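Local structure of hyaluronoglucosaminidase (Apis mellifera, 1FCQ) at residues 227-231 and 269-273; 77-81 and 156-161; 95-101 and 175-181. The protein probably hydrolyses hyaluronan as a secreted family 56 glycosidase of honeybee venom, where it is also a major allergen. All coordinates share one frame; numbering follows the deposited sequence.

Contact 1: 227-231 and 269-273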
# COMPACT_ATOMS: atom_id res chain seq x y z
N TYR A 227 6.37 5.12 5.34
CA TYR A 227 6.46 6.59 5.29
C TYR A 227 6.86 7.16 6.65
O TYR A 227 6.33 6.77 7.69
CB TYR A 227 5.15 7.18 4.78
CG TYR A 227 4.67 6.72 3.43
CD1 TYR A 227 5.47 5.95 2.59
CD2 TYR A 227 3.39 7.05 2.99
CE1 TYR A 227 5.00 5.53 1.37
CE2 TYR A 227 2.93 6.66 1.74
CZ TYR A 227 3.74 5.87 0.95
OH TYR A 227 3.30 5.45 -0.28
N LEU A 228 7.85 8.06 6.63
CA LEU A 228 8.33 8.63 7.87
C LEU A 228 7.45 9.74 8.42
O LEU A 228 6.67 10.37 7.71
CB LEU A 228 9.75 9.21 7.71
CG LEU A 228 10.76 8.29 7.01
CD1 LEU A 228 12.14 8.92 7.05
CD2 LEU A 228 10.74 6.92 7.67
N ARG A 229 7.55 9.90 9.74
CA ARG A 229 6.84 10.98 10.42
C ARG A 229 7.88 11.97 10.94
O ARG A 229 8.95 11.58 11.40
CB ARG A 229 5.90 10.49 11.51
CG ARG A 229 4.68 9.78 10.93
CD ARG A 229 3.53 9.81 11.94
NE ARG A 229 3.96 9.23 13.21
CZ ARG A 229 4.04 7.92 13.43
NH1 ARG A 229 3.71 7.08 12.46
NH2 ARG A 229 4.43 7.48 14.61
N TRP A 230 7.57 13.26 10.80
CA TRP A 230 8.45 14.33 11.24
C TRP A 230 8.50 14.41 12.76
O TRP A 230 9.56 14.68 13.34
CB TRP A 230 7.97 15.65 10.64
CG TRP A 230 8.99 16.75 10.70
CD1 TRP A 230 10.00 16.98 9.81
CD2 TRP A 230 9.09 17.76 11.70
NE1 TRP A 230 10.73 18.08 10.20
CE2 TRP A 230 10.19 18.58 11.36
CE3 TRP A 230 8.36 18.06 12.85
CZ2 TRP A 230 10.57 19.67 12.14
CZ3 TRP A 230 8.74 19.14 13.62
CH2 TRP A 230 9.84 19.93 13.26
N ASN A 231 7.39 14.13 13.43
CA ASN A 231 7.30 14.15 14.88
C ASN A 231 7.79 12.85 15.51
O ASN A 231 7.05 12.09 16.13
CB ASN A 231 5.87 14.43 15.33
CG ASN A 231 5.74 14.87 16.77
OD1 ASN A 231 4.66 15.28 17.20
ND2 ASN A 231 6.80 14.81 17.56
N LYS A 269 8.24 12.48 1.19
CA LYS A 269 7.66 13.52 2.03
C LYS A 269 7.34 12.91 3.40
O LYS A 269 7.14 11.70 3.48
CB LYS A 269 6.34 14.03 1.46
CG LYS A 269 6.41 14.64 0.07
CD LYS A 269 7.13 15.99 0.16
CE LYS A 269 6.80 16.82 -1.08
NZ LYS A 269 7.58 18.10 -1.06
N TYR A 270 7.28 13.72 4.44
CA TYR A 270 6.91 13.23 5.77
C TYR A 270 5.41 13.02 5.79
O TYR A 270 4.64 13.87 5.32
CB TYR A 270 7.33 14.21 6.89
CG TYR A 270 8.84 14.23 7.01
CD1 TYR A 270 9.60 15.24 6.43
CD2 TYR A 270 9.52 13.21 7.68
CE1 TYR A 270 10.97 15.24 6.53
CE2 TYR A 270 10.89 13.20 7.78
CZ TYR A 270 11.63 14.24 7.21
OH TYR A 270 13.00 14.23 7.28
N GLN A 271 4.91 11.92 6.34
CA GLN A 271 3.47 11.64 6.35
C GLN A 271 2.66 12.66 7.13
O GLN A 271 1.52 12.95 6.77
CB GLN A 271 3.27 10.22 6.87
CG GLN A 271 1.87 9.65 6.75
CD GLN A 271 1.80 8.23 7.29
OE1 GLN A 271 2.04 7.26 6.57
NE2 GLN A 271 1.50 8.11 8.58
N ASP A 272 3.24 13.25 8.16
CA ASP A 272 2.59 14.24 9.01
C ASP A 272 2.98 15.67 8.66
O ASP A 272 2.49 16.63 9.24
CB ASP A 272 2.92 13.96 10.48
CG ASP A 272 4.41 13.99 10.77
OD1 ASP A 272 4.77 14.09 11.97
OD2 ASP A 272 5.23 13.90 9.83
N ARG A 273 3.90 15.84 7.72
CA ARG A 273 4.37 17.13 7.23
C ARG A 273 4.53 16.96 5.71
O ARG A 273 5.63 16.89 5.15
CB ARG A 273 5.71 17.56 7.80
CG ARG A 273 5.75 18.06 9.23
CD ARG A 273 6.47 19.40 9.28
NE ARG A 273 7.92 19.32 9.19
CZ ARG A 273 8.68 20.24 8.59
NH1 ARG A 273 8.10 21.28 8.01
NH2 ARG A 273 10.00 20.13 8.54
O HOH W 1 3.78 5.90 8.17
O HOH W 2 8.16 9.34 4.17
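Residues 227-231, a loop after strand 221-222, lie against 269-273, which starts on the weakly bonded strand 269-270; the CA atoms of Arg229 and Tyr270 are 5.2 Å apart, and Gln271 N donates to Leu228 O in a short, nearly straight bond of 2.7 Å. Two further backbone N-H groups are taken by one carboxylate. Trp230 N meets Asp272 OD2 at 2.6 Å on its syn side, slightly out of the carboxylate plane, while Asn231 N uses the syn lone pair of Asp272 OD1 at 3.0 Å. With chi1 at 59°, Asp272 holds its CG between its own N and carbonyl carbon, which points both oxygens at the N-H groups of Trp230 and Asn231. In the TIM-barrel fold of family 56, these segments follow the parallel strands 221-222 and 261-267; Arg237 of helix 234-253 binds the carbonyl oxygens of Arg229 and Trp230. The indole of Trp230 is engaged on two sides. Its CD1 edge points at the face of Tyr270 in a T-shaped pair, planes at 84°. Over one indole face the Arg273 guanidinium stands steeply, planes 79° apart, as a cation-pi partner, with CZ 3.6 Å from the centroid of the Trp230 five-membered ring and NE also close to that face. Arg273 NH2 lies 2.7 Å from Trp230 NE1, and as both are donors its finer placement is doubtful. Tyr270 OH is held by Asp282 and Ser279. At the other end Gln271, extended beyond CG, brings OE1 to 3.6 Å from Tyr227 CB. One water bridges Tyr227 O and Gln271 OE1; a second links Leu228 N to Lys269 O.

Contact 2: 77-81 and 156-161; sequences GVPQL and RFEKYG
Pro79 and Gln80 meet one side of the helix that carries Phe157 and Tyr160, with the CA atoms of Gln80 and Tyr160 5.0 Å apart. The amide of Gln80 stands steeply against the Phe157 ring, the two planes 79° apart, and its NE2 comes within 3.3 Å of Phe157 CA. The bend that allows this lies at chi2 (-92°): it folds the Gln80 chain so that the amide runs along the backbone and CB of Phe157. Its OE1 has a bond to Ser133 of helix 127-140 that limits the rotation of the amide. Pro79 meets the same ring at an oblique approach, CD lying 3.6 Å from Phe157 CE1, while Val78 CG1 sits more distantly at the ring's edge. The contact thus sets the short 3-10 turn 79-81, which lies just ahead of helix 84-98, against the long helix 146-175 of the TIM-barrel enzyme; Val78 and Phe157 also reach helix 127-140. One helical turn beyond Phe157, Pro79 CB approaches Gly161 N to 3.7 Å, where the helix presents backbone instead of a side chain. Tyr160 completes the surface: its CB is 3.5 Å from Gln80 N, and its ring leans obliquely by Gln80 CB, 3.7 Å from Tyr160 CD1. Lys159 CG lies over one face of that ring, and Lys159 NZ donates to Tyr160 OH at 2.8 Å.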
# COMPACT_ATOMS: atom_id res chain seq x y z
N GLY A 77 -21.00 -0.26 2.00
CA GLY A 77 -20.27 0.33 3.11
C GLY A 77 -19.31 -0.69 3.74
O GLY A 77 -18.10 -0.48 3.74
N VAL A 78 -19.88 -1.73 4.34
CA VAL A 78 -19.10 -2.83 4.92
C VAL A 78 -19.18 -3.99 3.93
O VAL A 78 -20.16 -4.16 3.21
CB VAL A 78 -19.63 -3.30 6.28
CG1 VAL A 78 -19.20 -2.37 7.40
CG2 VAL A 78 -21.15 -3.46 6.27
N PRO A 79 -18.13 -4.80 3.83
CA PRO A 79 -18.04 -5.87 2.85
C PRO A 79 -19.15 -6.90 2.90
O PRO A 79 -19.55 -7.42 1.84
CB PRO A 79 -16.65 -6.44 3.06
CG PRO A 79 -16.26 -6.05 4.43
CD PRO A 79 -16.89 -4.67 4.65
N GLN A 80 -19.68 -7.18 4.07
CA GLN A 80 -20.78 -8.14 4.23
C GLN A 80 -22.08 -7.63 3.62
O GLN A 80 -23.03 -8.42 3.53
CB GLN A 80 -20.97 -8.56 5.69
CG GLN A 80 -21.34 -7.46 6.66
CD GLN A 80 -20.20 -6.76 7.38
OE1 GLN A 80 -20.31 -6.44 8.57
NE2 GLN A 80 -19.09 -6.55 6.68
N LEU A 81 -22.20 -6.36 3.25
CA LEU A 81 -23.36 -5.86 2.55
C LEU A 81 -23.01 -5.52 1.10
O LEU A 81 -23.81 -4.96 0.35
CB LEU A 81 -23.91 -4.61 3.23
CG LEU A 81 -24.52 -4.80 4.62
CD1 LEU A 81 -24.89 -3.44 5.21
CD2 LEU A 81 -25.74 -5.72 4.56
N ARG A 156 -18.93 -11.91 10.22
CA ARG A 156 -19.43 -11.52 8.91
C ARG A 156 -18.50 -10.51 8.25
O ARG A 156 -18.18 -10.64 7.07
CB ARG A 156 -20.84 -10.93 9.01
CG ARG A 156 -21.91 -11.95 9.40
CD ARG A 156 -23.24 -11.20 9.45
NE ARG A 156 -24.37 -11.98 9.90
CZ ARG A 156 -25.63 -11.60 10.06
NH1 ARG A 156 -26.08 -10.38 9.80
NH2 ARG A 156 -26.50 -12.50 10.51
N PHE A 157 -18.04 -9.53 9.03
CA PHE A 157 -17.12 -8.55 8.44
C PHE A 157 -15.86 -9.23 7.92
O PHE A 157 -15.43 -8.96 6.80
CB PHE A 157 -16.75 -7.46 9.45
CG PHE A 157 -15.70 -6.50 8.94
CD1 PHE A 157 -16.11 -5.35 8.28
CD2 PHE A 157 -14.35 -6.77 9.12
CE1 PHE A 157 -15.15 -4.47 7.81
CE2 PHE A 157 -13.41 -5.89 8.62
CZ PHE A 157 -13.80 -4.74 7.97
N GLU A 158 -15.26 -10.09 8.75
CA GLU A 158 -14.01 -10.74 8.32
C GLU A 158 -14.24 -11.71 7.18
O GLU A 158 -13.39 -11.82 6.27
CB GLU A 158 -13.35 -11.43 9.52
CG GLU A 158 -12.91 -10.38 10.53
CD GLU A 158 -12.06 -10.87 11.67
OE1 GLU A 158 -12.00 -12.09 11.92
OE2 GLU A 158 -11.41 -10.06 12.33
N LYS A 159 -15.36 -12.44 7.20
CA LYS A 159 -15.65 -13.37 6.12
C LYS A 159 -15.71 -12.66 4.76
O LYS A 159 -15.02 -13.07 3.82
CB LYS A 159 -16.98 -14.06 6.40
CG LYS A 159 -17.49 -14.94 5.26
CD LYS A 159 -18.61 -15.81 5.84
CE LYS A 159 -18.97 -16.92 4.88
NZ LYS A 159 -19.95 -16.47 3.86
N TYR A 160 -16.49 -11.57 4.69
CA TYR A 160 -16.67 -10.87 3.43
C TYR A 160 -15.51 -9.94 3.11
O TYR A 160 -15.22 -9.73 1.94
CB TYR A 160 -18.07 -10.22 3.40
CG TYR A 160 -19.10 -11.34 3.36
CD1 TYR A 160 -19.71 -11.78 4.52
CD2 TYR A 160 -19.37 -11.99 2.16
CE1 TYR A 160 -20.62 -12.83 4.48
CE2 TYR A 160 -20.27 -13.05 2.12
CZ TYR A 160 -20.88 -13.45 3.28
OH TYR A 160 -21.78 -14.50 3.24
N GLY A 161 -14.81 -9.49 4.13
CA GLY A 161 -13.60 -8.66 3.93
C GLY A 161 -12.57 -9.50 3.17
O GLY A 161 -11.93 -9.05 2.21

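Contact 3: 95-101 and 175-181; sequences LINQIPD and MRPAANW
Arg176 reaches from just past the end of helix 146-175 to the chain leaving helix 84-98 and grips one oxygen side-on: its NH1 and NE donate to Ile99 O at 2.8 and 2.9 Å. The acceptor lies only 3° from the guanidinium plane, so both N-H groups are used within that plane. The third nitrogen, NH2, turns back to Met175 O at 2.8 Å. Packing is tight here: Leu95 CD2 rests 3.8 Å above the centre of one guanidinium face, and the Asp101 backbone lies over the opposite one. The Arg176 chain bends at chi2 (-67°) to enter this slot. Deeper in, Leu95 CD1 and Ile99 CD1 both touch Trp181 CH2, at 3.7 and 3.8 Å, while Trp181 NE1 is bonded to Arg176 O. Toward solvent the contact thins: exposed Ile96 offers only CG1, 3.9 Å from Arg176 NH1, and the CB atoms of Pro100 and Asp101 point away, the Asp101 carboxylate binding Ser103. That carboxylate keeps its distance, OD1 6.6 Å from Arg176 NE; the guanidinium N-H groups are met by main-chain oxygens, Ile99 O across the contact and Met175 O on its own side, which ties two helix ends together through uncharged acceptors.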
# COMPACT_ATOMS: atom_id res chain seq x y z
N LEU A 95 -8.60 -2.73 -14.37
CA LEU A 95 -7.31 -3.38 -14.61
C LEU A 95 -6.97 -3.40 -16.09
O LEU A 95 -5.87 -3.01 -16.47
CB LEU A 95 -7.36 -4.79 -13.99
CG LEU A 95 -6.06 -5.60 -14.09
CD1 LEU A 95 -5.97 -6.58 -12.93
CD2 LEU A 95 -6.05 -6.33 -15.42
N ILE A 96 -7.93 -3.77 -16.94
CA ILE A 96 -7.69 -3.83 -18.38
C ILE A 96 -7.41 -2.46 -18.94
O ILE A 96 -6.51 -2.25 -19.76
CB ILE A 96 -8.85 -4.53 -19.11
CG1 ILE A 96 -8.92 -6.00 -18.67
CG2 ILE A 96 -8.66 -4.43 -20.62
CD1 ILE A 96 -10.20 -6.70 -19.07
N ASN A 97 -8.17 -1.45 -18.48
CA ASN A 97 -7.93 -0.10 -18.95
C ASN A 97 -6.55 0.44 -18.62
O ASN A 97 -5.96 1.14 -19.43
CB ASN A 97 -8.97 0.87 -18.33
CG ASN A 97 -9.97 1.12 -19.45
OD1 ASN A 97 -10.59 0.18 -19.95
ND2 ASN A 97 -10.05 2.37 -19.84
N GLN A 98 -6.06 0.14 -17.41
CA GLN A 98 -4.82 0.70 -16.92
C GLN A 98 -3.60 -0.12 -17.25
O GLN A 98 -2.49 0.39 -17.36
CB GLN A 98 -4.90 0.93 -15.40
CG GLN A 98 -5.97 1.94 -15.00
CD GLN A 98 -5.68 3.35 -15.46
OE1 GLN A 98 -5.54 4.27 -14.65
NE2 GLN A 98 -5.55 3.56 -16.76
N ILE A 99 -3.79 -1.42 -17.44
CA ILE A 99 -2.76 -2.39 -17.78
C ILE A 99 -3.25 -3.22 -18.97
O ILE A 99 -3.61 -4.40 -18.84
CB ILE A 99 -2.44 -3.32 -16.59
CG1 ILE A 99 -2.13 -2.55 -15.32
CG2 ILE A 99 -1.24 -4.22 -16.95
CD1 ILE A 99 -1.79 -3.35 -14.08
N PRO A 100 -3.26 -2.66 -20.18
CA PRO A 100 -3.73 -3.34 -21.37
C PRO A 100 -2.90 -4.52 -21.83
O PRO A 100 -3.45 -5.41 -22.49
CB PRO A 100 -3.75 -2.24 -22.44
CG PRO A 100 -2.77 -1.24 -21.97
CD PRO A 100 -2.86 -1.26 -20.46
N ASP A 101 -1.61 -4.52 -21.49
CA ASP A 101 -0.78 -5.65 -21.89
C ASP A 101 -1.05 -6.86 -21.00
O ASP A 101 -0.68 -6.86 -19.82
CB ASP A 101 0.70 -5.28 -21.83
CG ASP A 101 1.57 -6.23 -22.63
OD1 ASP A 101 1.20 -7.40 -22.84
OD2 ASP A 101 2.66 -5.80 -23.06
N MET A 175 -5.74 -12.56 -14.57
CA MET A 175 -5.74 -11.73 -15.77
C MET A 175 -4.36 -11.29 -16.22
O MET A 175 -4.07 -11.13 -17.40
CB MET A 175 -6.60 -10.48 -15.49
CG MET A 175 -8.07 -10.83 -15.33
SD MET A 175 -8.99 -9.42 -14.69
CE MET A 175 -10.59 -10.19 -14.46
N ARG A 176 -3.46 -11.07 -15.26
CA ARG A 176 -2.10 -10.62 -15.52
C ARG A 176 -1.15 -11.54 -14.76
O ARG A 176 -0.57 -11.18 -13.76
CB ARG A 176 -1.98 -9.17 -15.05
CG ARG A 176 -2.89 -8.20 -15.81
CD ARG A 176 -2.47 -8.04 -17.25
NE ARG A 176 -3.36 -7.21 -18.05
CZ ARG A 176 -4.48 -7.57 -18.67
NH1 ARG A 176 -5.15 -6.63 -19.36
NH2 ARG A 176 -5.01 -8.78 -18.65
N PRO A 177 -0.98 -12.77 -15.28
CA PRO A 177 -0.20 -13.80 -14.61
C PRO A 177 1.30 -13.69 -14.64
O PRO A 177 1.93 -14.39 -13.82
CB PRO A 177 -0.63 -15.09 -15.35
CG PRO A 177 -0.92 -14.60 -16.73
CD PRO A 177 -1.60 -13.27 -16.52
N ALA A 178 1.87 -12.84 -15.47
CA ALA A 178 3.31 -12.68 -15.48
C ALA A 178 3.80 -11.66 -14.45
O ALA A 178 5.01 -11.56 -14.24
CB ALA A 178 3.76 -12.26 -16.88
N ALA A 179 2.88 -10.94 -13.81
CA ALA A 179 3.26 -9.89 -12.87
C ALA A 179 3.33 -10.41 -11.44
O ALA A 179 2.86 -11.52 -11.14
CB ALA A 179 2.22 -8.77 -12.91
N ASN A 180 3.96 -9.63 -10.58
CA ASN A 180 4.00 -9.98 -9.16
C ASN A 180 3.01 -9.02 -8.49
O ASN A 180 3.27 -7.81 -8.53
CB ASN A 180 5.39 -9.86 -8.57
CG ASN A 180 6.28 -11.07 -8.82
OD1 ASN A 180 7.51 -10.90 -8.74
ND2 ASN A 180 5.78 -12.24 -9.11
N TRP A 181 1.95 -9.54 -7.94
CA TRP A 181 0.88 -8.76 -7.33
C TRP A 181 0.87 -8.73 -5.81
O TRP A 181 1.19 -9.66 -5.09
CB TRP A 181 -0.48 -9.31 -7.79
CG TRP A 181 -0.80 -9.07 -9.24
CD1 TRP A 181 -0.54 -9.93 -10.28
CD2 TRP A 181 -1.40 -7.91 -9.80
NE1 TRP A 181 -0.98 -9.35 -11.46
CE2 TRP A 181 -1.51 -8.11 -11.17
CE3 TRP A 181 -1.91 -6.71 -9.24
CZ2 TRP A 181 -2.07 -7.18 -12.04
CZ3 TRP A 181 -2.48 -5.78 -10.11
CH2 TRP A 181 -2.56 -6.02 -11.49

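Overall arrangement
All three contacts lie in the one hyaluronidase TIM-barrel domain but stand well apart, with centres about 32 Å from contact 1 to either of the others and about 26 Å between contacts 2 and 3. Contacts 2 and 3 alternate along the chain and share elements: 77-81 leads into helix 84-98, whose end carries 95-101, while helix 146-175 carries 156-161 and ends where 175-181 begins, which leads into strand 180-183. Contact 1 follows later. The contacts tie loops and helices to different parts of the barrel: contacts 1 and 3, on opposite sides of the chain's centre, lie beside the four-stranded and three-stranded parallel sheets, with contact 2 outside among the helices.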